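NS1 (Human bocavirus, PDB 4KW3) probably initiates rolling-circle replication of viral DNA, this chain being the N-terminal origin-binding and nickase domain of a larger protein that also has helicase activity. Local coordinates at residues E29-W32 and L33-L37; L37-H40 and G41-Q44; P204-F207 and F208-L212; Y260-T263 and L264-V268. One frame throughout, in Å; residues are numbered along the deposited sequence.

Interaction 1. Residues E29-W32 and L33-L37; sequences EKEW and LLHAL
E31 and H35, one turn apart at the start of helix 31-38, are joined by a His-carboxylate hydrogen bond. H35 NE2 donates to E31 OE1 over 2.6 Å, with an N-H...O angle of 153°. The oxygen uses its anti lone pair and lies in the plane of the imidazole, at its edge. The carboxylate is turned 67° against the ring. CG of E31 is anti to the backbone N (chi1 -174°), and the rest of the chain is extended, which carries the carboxylate to the ring. S220 also bonds OE1, and S221 N bonds OE2, so both oxygens are held. The backbone adds H35 N to E31 O at 3.1 Å and A36 N to W32 O at 3.2 Å. E31 O also lies over one face of the H35 ring.

Packing is apolar on the other side of the turn. L33 CD1 touches K30 CB at 3.8 Å. L33 CD2 meets the pyrrole side of the W32 indole, 3.9 Å from W32 CD1. K30 runs alongside L33, and its NZ forms a salt bridge with E161.

L33 packs on helix 160-177 through E161, E162 and I165. L34 and H35 meet F74 of helix 74-94, and H35 also touches M46 of helix 43-49.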
loop_
_atom_site.group_PDB
_atom_site.type_symbol
_atom_site.label_atom_id
_atom_site.label_comp_id
_atom_site.label_asym_id
_atom_site.label_seq_id
_atom_site.Cartn_x
_atom_site.Cartn_y
_atom_site.Cartn_z
ATOM N N GLU A 29 16.546 -7.538 2.258
ATOM C CA GLU A 29 17.524 -8.599 2.418
ATOM C C GLU A 29 16.874 -9.918 2.788
ATOM O O GLU A 29 17.378 -10.969 2.444
ATOM C CB GLU A 29 18.510 -8.198 3.504
ATOM C CG GLU A 29 19.265 -6.919 3.177
ATOM C CD GLU A 29 20.099 -6.428 4.344
ATOM O OE1 GLU A 29 19.852 -6.874 5.488
ATOM O OE2 GLU A 29 21.009 -5.601 4.115
ATOM N N LYS A 30 15.750 -9.861 3.493
ATOM C CA LYS A 30 15.118 -11.059 4.038
ATOM C C LYS A 30 13.630 -11.134 3.684
ATOM O O LYS A 30 12.794 -11.477 4.527
ATOM C CB LYS A 30 15.305 -11.085 5.557
ATOM C CG LYS A 30 16.764 -11.137 5.982
ATOM C CD LYS A 30 16.912 -11.218 7.489
ATOM C CE LYS A 30 18.285 -11.748 7.876
ATOM N NZ LYS A 30 18.503 -13.107 7.300
ATOM N N GLU A 31 13.306 -10.842 2.427
ATOM C CA GLU A 31 11.910 -10.674 2.006
ATOM C C GLU A 31 11.051 -11.948 2.100
ATOM O O GLU A 31 9.828 -11.874 2.325
ATOM C CB GLU A 31 11.851 -10.057 0.604
ATOM C CG GLU A 31 10.454 -9.702 0.120
ATOM C CD GLU A 31 10.412 -9.406 -1.374
ATOM O OE1 GLU A 31 9.987 -10.310 -2.135
ATOM O OE2 GLU A 31 10.838 -8.299 -1.790
ATOM N N TRP A 32 11.680 -13.109 1.925
ATOM C CA TRP A 32 10.961 -14.393 2.005
ATOM C C TRP A 32 10.254 -14.580 3.359
ATOM O O TRP A 32 9.207 -15.220 3.427
ATOM C CB TRP A 32 11.892 -15.572 1.713
ATOM C CG TRP A 32 12.983 -15.684 2.708
ATOM C CD1 TRP A 32 12.939 -16.336 3.914
ATOM C CD2 TRP A 32 14.287 -15.104 2.606
ATOM N NE1 TRP A 32 14.139 -16.192 4.567
ATOM C CE2 TRP A 32 14.986 -15.442 3.788
ATOM C CE3 TRP A 32 14.933 -14.332 1.632
ATOM C CZ2 TRP A 32 16.304 -15.034 4.023
ATOM C CZ3 TRP A 32 16.237 -13.929 1.866
ATOM C CH2 TRP A 32 16.910 -14.284 3.054
ATOM N N LEU A 33 10.819 -14.019 4.429
ATOM C CA LEU A 33 10.124 -13.969 5.718
ATOM C C LEU A 33 8.757 -13.274 5.594
ATOM O O LEU A 33 7.757 -13.749 6.161
ATOM C CB LEU A 33 10.980 -13.250 6.764
ATOM C CG LEU A 33 12.378 -13.803 7.059
ATOM C CD1 LEU A 33 13.109 -12.885 8.033
ATOM C CD2 LEU A 33 12.302 -15.224 7.597
ATOM N N LEU A 34 8.705 -12.167 4.839
ATOM C CA LEU A 34 7.431 -11.474 4.673
ATOM C C LEU A 34 6.485 -12.288 3.806
ATOM O O LEU A 34 5.270 -12.267 4.041
ATOM C CB LEU A 34 7.577 -10.040 4.123
ATOM C CG LEU A 34 8.295 -9.049 5.038
ATOM C CD1 LEU A 34 8.246 -7.648 4.474
ATOM C CD2 LEU A 34 7.753 -9.091 6.468
ATOM N N HIS A 35 7.038 -13.022 2.833
ATOM C CA HIS A 35 6.214 -13.887 1.981
ATOM C C HIS A 35 5.413 -14.827 2.869
ATOM O O HIS A 35 4.221 -15.032 2.639
ATOM C CB HIS A 35 7.048 -14.731 0.991
ATOM C CG HIS A 35 7.868 -13.929 0.028
ATOM N ND1 HIS A 35 8.933 -14.463 -0.659
ATOM C CD2 HIS A 35 7.786 -12.634 -0.354
ATOM C CE1 HIS A 35 9.478 -13.531 -1.419
ATOM N NE2 HIS A 35 8.802 -12.410 -1.249
ATOM N N ALA A 36 6.075 -15.378 3.891
ATOM C CA ALA A 36 5.455 -16.366 4.757
ATOM C C ALA A 36 4.496 -15.729 5.772
ATOM O O ALA A 36 3.360 -16.201 5.950
ATOM C CB ALA A 36 6.537 -17.181 5.471
ATOM N N LEU A 37 4.953 -14.657 6.422
ATOM C CA LEU A 37 4.157 -13.970 7.442
ATOM C C LEU A 37 2.889 -13.308 6.872
ATOM O O LEU A 37 1.837 -13.318 7.511
ATOM C CB LEU A 37 5.015 -12.960 8.209
ATOM C CG LEU A 37 6.031 -13.495 9.228
ATOM C CD1 LEU A 37 6.991 -12.386 9.683
ATOM C CD2 LEU A 37 5.348 -14.133 10.430
#

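Interaction 2. Residues L37-H40 and G41-Q44; sequences LLAH and GTEQ
A39 and T42 are the ends of a type II beta turn that links helix 31-38 to helix 43-49. A39 is the first residue to leave the helical backbone angles. G41, the third residue of the turn, has a positive phi, a place where a CB would run into the preceding carbonyl oxygen.

The backbone bond that closes the turn is weak, T42 N to A39 O at 3.1 Å. The T42 hydroxyl bonds the same oxygen. T42 OG1 is set between the backbone N and the carbonyl carbon (chi1 56°), which faces it back to A39. The modelled length of this bond is very short and doubtful.

Apolar contact is slight between the segments. A39 CB lies 4.1 Å from T42 CG2, and A39 also packs on F74 of helix 74-94. Outside the turn, the H40 side chain packs against the loop residues L152 and T155.

The E43 chain bends at chi2, and its carboxylate folds back to the backbone of the turn. E43 OE2 takes a weak bond from T42 N at 3.0 Å. The side-chain pair that crosses between the segments is H40 and E43. They form a His-carboxylate hydrogen bond, with ring and carboxylate planes 89° apart. H40 ND1 reaches E43 OE1 at 3.1 Å and 163°; the oxygen lies in the ring plane, but the nitrogen stands above the carboxylate plane.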
loop_
_atom_site.group_PDB
_atom_site.type_symbol
_atom_site.label_atom_id
_atom_site.label_comp_id
_atom_site.label_asym_id
_atom_site.label_seq_id
_atom_site.Cartn_x
_atom_site.Cartn_y
_atom_site.Cartn_z
ATOM N N LEU A 37 4.953 -14.657 6.422
ATOM C CA LEU A 37 4.157 -13.970 7.442
ATOM C C LEU A 37 2.889 -13.308 6.872
ATOM O O LEU A 37 1.837 -13.318 7.511
ATOM C CB LEU A 37 5.015 -12.960 8.209
ATOM C CG LEU A 37 6.031 -13.495 9.228
ATOM C CD1 LEU A 37 6.991 -12.386 9.683
ATOM C CD2 LEU A 37 5.348 -14.133 10.430
ATOM N N LEU A 38 2.992 -12.722 5.678
ATOM C CA LEU A 38 1.869 -11.985 5.098
ATOM C C LEU A 38 1.127 -12.718 3.980
ATOM O O LEU A 38 -0.058 -12.466 3.752
ATOM C CB LEU A 38 2.334 -10.624 4.562
ATOM C CG LEU A 38 3.067 -9.747 5.570
ATOM C CD1 LEU A 38 3.426 -8.421 4.936
ATOM C CD2 LEU A 38 2.236 -9.554 6.838
ATOM N N ALA A 39 1.812 -13.620 3.286
ATOM C CA ALA A 39 1.253 -14.226 2.077
ATOM C C ALA A 39 1.531 -15.719 2.056
ATOM O O ALA A 39 2.037 -16.267 1.061
ATOM C CB ALA A 39 1.834 -13.556 0.836
ATOM N N HIS A 40 1.227 -16.375 3.169
ATOM C CA HIS A 40 1.473 -17.791 3.243
ATOM C C HIS A 40 0.705 -18.506 2.128
ATOM O O HIS A 40 -0.485 -18.244 1.917
ATOM C CB HIS A 40 1.091 -18.345 4.604
ATOM C CG HIS A 40 1.439 -19.785 4.763
ATOM N ND1 HIS A 40 2.633 -20.308 4.312
ATOM C CD2 HIS A 40 0.738 -20.823 5.275
ATOM C CE1 HIS A 40 2.664 -21.603 4.569
ATOM N NE2 HIS A 40 1.525 -21.939 5.149
ATOM N N GLY A 41 1.410 -19.365 1.389
ATOM C CA GLY A 41 0.849 -20.037 0.229
ATOM C C GLY A 41 1.424 -19.551 -1.100
ATOM O O GLY A 41 1.114 -20.099 -2.162
ATOM N N THR A 42 2.286 -18.539 -1.045
ATOM C CA THR A 42 2.792 -17.903 -2.249
ATOM C C THR A 42 4.293 -18.054 -2.281
ATOM O O THR A 42 4.936 -17.627 -3.242
ATOM C CB THR A 42 2.543 -16.355 -2.280
ATOM O OG1 THR A 42 3.125 -15.760 -1.119
ATOM C CG2 THR A 42 1.068 -15.988 -2.358
ATOM N N GLU A 43 4.864 -18.625 -1.222
ATOM C CA GLU A 43 6.316 -18.545 -1.075
ATOM C C GLU A 43 7.045 -19.238 -2.216
ATOM O O GLU A 43 8.083 -18.762 -2.660
ATOM C CB GLU A 43 6.807 -19.024 0.301
ATOM C CG GLU A 43 5.974 -20.076 0.943
ATOM C CD GLU A 43 4.885 -19.530 1.843
ATOM O OE1 GLU A 43 5.190 -19.233 3.017
ATOM O OE2 GLU A 43 3.725 -19.452 1.391
ATOM N N GLN A 44 6.473 -20.321 -2.725
ATOM C CA GLN A 44 7.086 -21.024 -3.845
ATOM C C GLN A 44 6.916 -20.246 -5.137
ATOM O O GLN A 44 7.860 -20.117 -5.918
ATOM C CB GLN A 44 6.493 -22.417 -4.012
ATOM C CG GLN A 44 7.291 -23.273 -4.950
ATOM C CD GLN A 44 8.745 -23.386 -4.524
ATOM O OE1 GLN A 44 9.649 -23.371 -5.362
ATOM N NE2 GLN A 44 8.978 -23.498 -3.214
#

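Interaction 3. Residues P204-F207 and F208-L212; sequences PLRF and FKNYL
F207 lays its ring beside that of Y211, one turn further along helix 204-212. The planes are near parallel, 18° apart, but slid so far that the rings barely overlap. Their centroids are 5.5 Å apart. Contact is made at one side, where F207 CZ meets Y211 CD2 at 3.7 Å and F207 CE1 meets Y211 CB at 3.8 Å. Both side chains have CG anti to the backbone N (chi1 175° and 174°), and the two rings point the same way. F207 CE2 also reaches L212 CG at 4.2 Å.

The backbone is regular at first. F208 N, K209 N and N210 N bond the carbonyls of P204, L205 and R206. The helix then widens into a pi-type turn at 208-212. F207 O takes Y211 N at 2.9 Å and, weakly, L212 N at 3.4 Å.

R206 forms a salt bridge with D203, just before the helix, and bonds the carbonyl of P270. The buried K209 forms a salt bridge with D265. F208 packs on Y260 and L264 of helix 257-268, and F207 and L212 face I119 of strand 114-122.

Y211 is the predicted nucleophile of the nickase and begins the RCR-3 motif. Its side chain lies about 5 Å from that of E108, and that of L212 about 4 Å from that of H117; both E108 and H117 are predicted metal ligands. The contact with F207 is apolar and falls on CB and CD2 of Y211, away from OH, which has a weak bond to K215.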
loop_
_atom_site.group_PDB
_atom_site.type_symbol
_atom_site.label_atom_id
_atom_site.label_comp_id
_atom_site.label_asym_id
_atom_site.label_seq_id
_atom_site.Cartn_x
_atom_site.Cartn_y
_atom_site.Cartn_z
ATOM N N PRO A 204 -7.211 15.257 -3.924
ATOM C CA PRO A 204 -6.872 13.833 -3.817
ATOM C C PRO A 204 -6.851 13.065 -5.152
ATOM O O PRO A 204 -5.926 12.283 -5.363
ATOM C CB PRO A 204 -7.956 13.273 -2.878
ATOM C CG PRO A 204 -9.027 14.297 -2.839
ATOM C CD PRO A 204 -8.323 15.620 -3.036
ATOM N N LEU A 205 -7.827 13.279 -6.030
ATOM C CA LEU A 205 -7.806 12.611 -7.337
ATOM C C LEU A 205 -6.589 12.991 -8.180
ATOM O O LEU A 205 -6.000 12.131 -8.830
ATOM C CB LEU A 205 -9.085 12.869 -8.142
ATOM C CG LEU A 205 -10.321 12.250 -7.488
ATOM C CD1 LEU A 205 -11.498 12.248 -8.448
ATOM C CD2 LEU A 205 -10.019 10.857 -6.944
ATOM N N ARG A 206 -6.212 14.266 -8.191
ATOM C CA ARG A 206 -5.063 14.649 -9.000
ATOM C C ARG A 206 -3.765 14.122 -8.423
ATOM O O ARG A 206 -2.827 13.814 -9.164
ATOM C CB ARG A 206 -5.015 16.154 -9.266
ATOM C CG ARG A 206 -5.791 16.542 -10.513
ATOM C CD ARG A 206 -5.669 18.013 -10.926
ATOM N NE ARG A 206 -6.506 18.233 -12.100
ATOM C CZ ARG A 206 -7.815 18.447 -12.046
ATOM N NH1 ARG A 206 -8.427 18.522 -10.869
ATOM N NH2 ARG A 206 -8.506 18.606 -13.167
ATOM N N PHE A 207 -3.711 14.008 -7.100
ATOM C CA PHE A 207 -2.530 13.441 -6.472
ATOM C C PHE A 207 -2.436 11.953 -6.822
ATOM O O PHE A 207 -1.353 11.445 -7.148
ATOM C CB PHE A 207 -2.528 13.672 -4.967
ATOM C CG PHE A 207 -1.392 13.010 -4.283
ATOM C CD1 PHE A 207 -0.108 13.526 -4.403
ATOM C CD2 PHE A 207 -1.589 11.825 -3.573
ATOM C CE1 PHE A 207 0.967 12.903 -3.812
ATOM C CE2 PHE A 207 -0.527 11.190 -2.965
ATOM C CZ PHE A 207 0.759 11.724 -3.081
ATOM N N PHE A 208 -3.581 11.273 -6.770
ATOM C CA PHE A 208 -3.699 9.880 -7.221
ATOM C C PHE A 208 -3.259 9.727 -8.678
ATOM O O PHE A 208 -2.394 8.906 -8.997
ATOM C CB PHE A 208 -5.157 9.412 -7.075
ATOM C CG PHE A 208 -5.406 7.984 -7.515
ATOM C CD1 PHE A 208 -4.587 6.946 -7.080
ATOM C CD2 PHE A 208 -6.481 7.683 -8.345
ATOM C CE1 PHE A 208 -4.826 5.634 -7.471
ATOM C CE2 PHE A 208 -6.728 6.360 -8.759
ATOM C CZ PHE A 208 -5.897 5.334 -8.316
ATOM N N LYS A 209 -3.858 10.537 -9.552
ATOM C CA LYS A 209 -3.640 10.433 -10.986
ATOM C C LYS A 209 -2.200 10.744 -11.356
ATOM O O LYS A 209 -1.592 10.022 -12.162
ATOM C CB LYS A 209 -4.562 11.380 -11.753
ATOM C CG LYS A 209 -4.402 11.268 -13.266
ATOM C CD LYS A 209 -4.948 12.474 -14.036
ATOM C CE LYS A 209 -4.069 13.671 -13.852
ATOM N NZ LYS A 209 -4.395 14.774 -14.804
ATOM N N ASN A 210 -1.641 11.792 -10.741
ATOM C CA ASN A 210 -0.328 12.252 -11.161
ATOM C C ASN A 210 0.855 11.648 -10.438
ATOM O O ASN A 210 1.923 11.519 -11.039
ATOM C CB ASN A 210 -0.241 13.783 -11.118
ATOM C CG ASN A 210 -1.072 14.405 -12.181
ATOM O OD1 ASN A 210 -1.141 13.874 -13.286
ATOM N ND2 ASN A 210 -1.753 15.499 -11.861
ATOM N N TYR A 211 0.669 11.227 -9.189
ATOM C CA TYR A 211 1.812 10.712 -8.453
ATOM C C TYR A 211 1.713 9.202 -8.204
ATOM O O TYR A 211 2.693 8.504 -8.357
ATOM C CB TYR A 211 2.102 11.481 -7.130
ATOM C CG TYR A 211 3.203 10.768 -6.368
ATOM C CD1 TYR A 211 4.552 10.963 -6.706
ATOM C CD2 TYR A 211 2.901 9.834 -5.367
ATOM C CE1 TYR A 211 5.566 10.259 -6.058
ATOM C CE2 TYR A 211 3.909 9.127 -4.714
ATOM C CZ TYR A 211 5.241 9.342 -5.072
ATOM O OH TYR A 211 6.249 8.647 -4.434
ATOM N N LEU A 212 0.535 8.681 -7.893
ATOM C CA LEU A 212 0.417 7.253 -7.569
ATOM C C LEU A 212 0.225 6.353 -8.816
ATOM O O LEU A 212 0.828 5.284 -8.909
ATOM C CB LEU A 212 -0.708 7.028 -6.561
ATOM C CG LEU A 212 -0.505 7.598 -5.148
ATOM C CD1 LEU A 212 -1.720 7.287 -4.288
ATOM C CD2 LEU A 212 0.766 7.022 -4.494
#

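Interaction 4. Residues Y260-T263 and L264-V268; sequences YHAT and LDNEV
Y260 meets L264 one turn ahead on helix 257-268. L264 CD1 comes obliquely to the ring, 4.0 Å from Y260 CE1, and L264 N bonds Y260 O at 3.1 Å. The phenol OH goes to the backbone N of I8.

H261 follows, lying alongside D265. Its ring and the carboxylate planes are 42° apart, and H261 CE1 is 4.2 Å from D265 OD2, a side-by-side packing contact. The firm link is D265 N to H261 O at 2.8 Å. D265 OD1 forms a salt bridge with K209, while the H261 ring meets F235 edge-to-face.

A262 offers its carbonyl to the backbone of N266, with N266 N to A262 O at 2.9 Å.

T263 closes the segment. Its CG2, anti to the backbone N (chi1 -61° for OG1), touches the end of E267, 3.9 Å from OE1. T263 OG1 bonds the carbonyl of N259, a full turn back. T263 O accepts E267 N at 3.0 Å and, weakly, V268 N at 3.4 Å.

This shared acceptor marks a pi-type turn at the last residues of the helix, which packs through Y260 and L264 on the helix carrying the predicted catalytic tyrosine.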
loop_
_atom_site.group_PDB
_atom_site.type_symbol
_atom_site.label_atom_id
_atom_site.label_comp_id
_atom_site.label_asym_id
_atom_site.label_seq_id
_atom_site.Cartn_x
_atom_site.Cartn_y
_atom_site.Cartn_z
ATOM N N TYR A 260 -6.928 3.150 -17.055
ATOM C CA TYR A 260 -7.555 3.851 -15.922
ATOM C C TYR A 260 -6.984 5.255 -15.794
ATOM O O TYR A 260 -7.734 6.225 -15.720
ATOM C CB TYR A 260 -7.321 3.073 -14.633
ATOM C CG TYR A 260 -8.255 3.410 -13.512
ATOM C CD1 TYR A 260 -8.032 4.523 -12.701
ATOM C CD2 TYR A 260 -9.326 2.575 -13.206
ATOM C CE1 TYR A 260 -8.870 4.812 -11.636
ATOM C CE2 TYR A 260 -10.167 2.855 -12.164
ATOM C CZ TYR A 260 -9.942 3.981 -11.375
ATOM O OH TYR A 260 -10.793 4.250 -10.325
ATOM N N HIS A 261 -5.654 5.356 -15.808
ATOM C CA HIS A 261 -4.971 6.651 -15.802
ATOM C C HIS A 261 -5.349 7.561 -16.973
ATOM O O HIS A 261 -5.558 8.766 -16.796
ATOM C CB HIS A 261 -3.476 6.431 -15.817
ATOM C CG HIS A 261 -2.685 7.691 -15.923
ATOM N ND1 HIS A 261 -2.322 8.242 -17.135
ATOM C CD2 HIS A 261 -2.186 8.513 -14.972
ATOM C CE1 HIS A 261 -1.630 9.344 -16.926
ATOM N NE2 HIS A 261 -1.535 9.534 -15.622
ATOM N N ALA A 262 -5.425 6.968 -18.163
ATOM C CA ALA A 262 -5.753 7.687 -19.389
ATOM C C ALA A 262 -7.152 8.293 -19.288
ATOM O O ALA A 262 -7.363 9.444 -19.647
ATOM C CB ALA A 262 -5.675 6.750 -20.580
ATOM N N THR A 263 -8.108 7.506 -18.800
ATOM C CA THR A 263 -9.461 7.991 -18.612
ATOM C C THR A 263 -9.507 9.168 -17.628
ATOM O O THR A 263 -10.126 10.187 -17.919
ATOM C CB THR A 263 -10.387 6.869 -18.127
ATOM O OG1 THR A 263 -10.419 5.822 -19.106
ATOM C CG2 THR A 263 -11.790 7.394 -17.896
ATOM N N LEU A 264 -8.847 9.039 -16.473
ATOM C CA LEU A 264 -8.744 10.168 -15.544
ATOM C C LEU A 264 -8.105 11.392 -16.189
ATOM O O LEU A 264 -8.565 12.513 -16.005
ATOM C CB LEU A 264 -7.974 9.800 -14.273
ATOM C CG LEU A 264 -8.666 8.834 -13.322
ATOM C CD1 LEU A 264 -7.795 8.589 -12.091
ATOM C CD2 LEU A 264 -10.037 9.358 -12.940
ATOM N N ASP A 265 -7.043 11.173 -16.950
ATOM C CA ASP A 265 -6.280 12.283 -17.499
ATOM C C ASP A 265 -7.007 12.992 -18.646
ATOM O O ASP A 265 -6.822 14.184 -18.864
ATOM C CB ASP A 265 -4.898 11.805 -17.940
ATOM C CG ASP A 265 -3.883 12.920 -17.982
ATOM O OD1 ASP A 265 -4.006 13.872 -17.172
ATOM O OD2 ASP A 265 -2.951 12.837 -18.815
ATOM N N ASN A 266 -7.859 12.269 -19.356
ATOM C CA ASN A 266 -8.549 12.841 -20.509
ATOM C C ASN A 266 -9.991 13.322 -20.301
ATOM O O ASN A 266 -10.355 14.374 -20.803
ATOM C CB ASN A 266 -8.461 11.897 -21.715
ATOM C CG ASN A 266 -7.020 11.533 -22.068
ATOM O OD1 ASN A 266 -6.642 10.360 -22.052
ATOM N ND2 ASN A 266 -6.213 12.538 -22.392
ATOM N N GLU A 267 -10.797 12.559 -19.566
ATOM C CA GLU A 267 -12.223 12.841 -19.427
ATOM C C GLU A 267 -12.581 13.425 -18.075
ATOM O O GLU A 267 -13.452 14.287 -17.965
ATOM C CB GLU A 267 -13.018 11.558 -19.594
ATOM C CG GLU A 267 -12.519 10.724 -20.740
ATOM C CD GLU A 267 -13.332 9.472 -20.925
ATOM O OE1 GLU A 267 -14.321 9.295 -20.164
ATOM O OE2 GLU A 267 -12.963 8.666 -21.815
ATOM N N VAL A 268 -11.936 12.931 -17.036
ATOM C CA VAL A 268 -12.374 13.268 -15.695
ATOM C C VAL A 268 -11.662 14.480 -15.093
ATOM O O VAL A 268 -12.290 15.470 -14.764
ATOM C CB VAL A 268 -12.214 12.087 -14.771
ATOM C CG1 VAL A 268 -12.832 12.422 -13.409
ATOM C CG2 VAL A 268 -12.865 10.867 -15.408
#

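Interactions 1 and 2 share L37 and lie in series on one side of the domain, the first mostly buried and the second only partly. Both pair a histidine with a glutamate, once along a helix and once across a turn. Interactions 3 and 4 lie about 30 Å or more from interaction 1, centre to centre. Each ends its helix in a pi-type turn and is held by backbone bonds. The partly buried interaction 3 adds a slid aromatic pair beside the predicted active site; interaction 4, a surface contact, adds lighter side-chain contacts. A salt bridge and apolar packing join their two helices.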